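PDB 4XDN: MAU2 chromatid cohesion factor homolog from Saccharomyces cerevisiae, which forms a complex with SCC2 that is required for cohesin to associate with chromosomes, and so takes part in sister chromatid cohesion. Local coordinates for residues R241-L245 with H246-P250. Sequence-based numbering, arbitrary orientation.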
# COMPACT_ATOMS: atom_id res chain seq x y z
N ARG A 241 8.80 -17.90 2.47
CA ARG A 241 8.07 -19.16 2.62
C ARG A 241 8.62 -20.00 3.77
O ARG A 241 7.88 -20.76 4.39
CB ARG A 241 8.12 -19.95 1.31
CG ARG A 241 7.31 -19.33 0.18
CD ARG A 241 7.14 -20.29 -1.00
NE ARG A 241 8.35 -20.41 -1.81
CZ ARG A 241 8.59 -19.70 -2.91
NH1 ARG A 241 7.71 -18.81 -3.36
NH2 ARG A 241 9.73 -19.89 -3.58
N SER A 242 9.91 -19.86 4.05
CA SER A 242 10.55 -20.66 5.09
C SER A 242 10.33 -20.09 6.50
O SER A 242 10.68 -20.73 7.49
CB SER A 242 12.06 -20.77 4.83
OG SER A 242 12.70 -19.52 5.00
N THR A 243 9.75 -18.90 6.57
CA THR A 243 9.48 -18.24 7.85
C THR A 243 8.69 -19.15 8.78
O THR A 243 7.59 -19.59 8.45
CB THR A 243 8.71 -16.92 7.64
OG1 THR A 243 9.45 -16.07 6.76
CG2 THR A 243 8.49 -16.20 8.97
N GLU A 244 9.26 -19.42 9.95
CA GLU A 244 8.67 -20.35 10.91
C GLU A 244 7.88 -19.62 12.00
O GLU A 244 8.39 -18.70 12.65
CB GLU A 244 9.77 -21.21 11.55
CG GLU A 244 9.87 -22.61 10.95
CD GLU A 244 11.20 -23.27 11.21
OE1 GLU A 244 11.41 -23.79 12.33
OE2 GLU A 244 12.05 -23.27 10.30
N LEU A 245 6.64 -20.05 12.18
CA LEU A 245 5.72 -19.46 13.15
C LEU A 245 6.28 -19.46 14.57
O LEU A 245 6.20 -18.46 15.29
CB LEU A 245 4.39 -20.22 13.13
CG LEU A 245 3.40 -19.97 14.27
CD1 LEU A 245 3.00 -18.50 14.35
CD2 LEU A 245 2.18 -20.85 14.11
N HIS A 246 6.85 -20.59 14.98
CA HIS A 246 7.28 -20.77 16.36
C HIS A 246 8.61 -20.08 16.66
O HIS A 246 9.00 -19.95 17.83
CB HIS A 246 7.37 -22.26 16.68
CG HIS A 246 6.05 -22.96 16.60
ND1 HIS A 246 5.86 -24.12 15.88
CD2 HIS A 246 4.85 -22.67 17.16
CE1 HIS A 246 4.61 -24.51 15.99
NE2 HIS A 246 3.97 -23.65 16.76
N THR A 247 9.31 -19.65 15.62
CA THR A 247 10.54 -18.88 15.79
C THR A 247 10.23 -17.39 15.76
O THR A 247 10.84 -16.60 16.47
CB THR A 247 11.57 -19.20 14.68
OG1 THR A 247 11.96 -20.57 14.76
CG2 THR A 247 12.81 -18.32 14.82
N VAL A 248 9.25 -17.02 14.94
CA VAL A 248 8.98 -15.62 14.65
C VAL A 248 7.82 -15.07 15.49
O VAL A 248 7.72 -13.86 15.71
CB VAL A 248 8.70 -15.43 13.13
CG1 VAL A 248 7.19 -15.43 12.83
CG2 VAL A 248 9.37 -14.17 12.62
N GLY A 249 6.96 -15.96 15.97
CA GLY A 249 5.81 -15.57 16.75
C GLY A 249 4.57 -15.35 15.89
O GLY A 249 4.69 -15.10 14.69
N PRO A 250 3.38 -15.43 16.49
CA PRO A 250 2.12 -15.35 15.75
C PRO A 250 1.87 -13.99 15.09
O PRO A 250 1.23 -13.94 14.04
CB PRO A 250 1.06 -15.63 16.82
CG PRO A 250 1.70 -15.26 18.10
CD PRO A 250 3.16 -15.57 17.94
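Glu244 and Leu245 offer their carbonyls to the backbone N-H groups of Thr247, Val248 and Gly249, closing a single short turn of helix. Glu244 O takes two bonds. Val248 N, at 3.0 Å from Glu244 O, approaches nearly end-on to the carbonyl. Thr247 N lies above the carbonyl plane and 3.3 Å from the same Glu244 O. Gly249 N is closer to its acceptor, 2.7 Å from Leu245 O. Val248 N also reaches Leu245 O, but weakly.

Side-chain packing follows the turn. Leu245 CG is anti to the backbone N (chi1 167°), and its CD1 reaches forward to 3.6 Å from Pro250 CA. Leu245 CG also lies over one face of the His246 ring. Val248 CB sits 3.3 Å from Glu244 O, and Val248 CG1 meets Thr243 CG2 at 4.1 Å. The side chains of Glu244 and Thr247 cross, with Glu244 CB 3.9 Å from Thr247 OG1.

The polar end of Thr243 is held separately: its OG1 hydrogen-bonds to Leu240 O and Glu239 O, at the end of helix 234-241. Trp215 of helix 212-228 packs against Thr243 and Val248, while Tyr253 touches Leu245 and Val248.

Gly249 has positive phi (92°) where the turn ends, and occupies the N-cap position before helix 250-266. This is a one-turn helical linker, with Glu244 at its N-cap position, joining helices 234-241 and 250-266 in the largely helical chain of this cohesin-loading-factor family member.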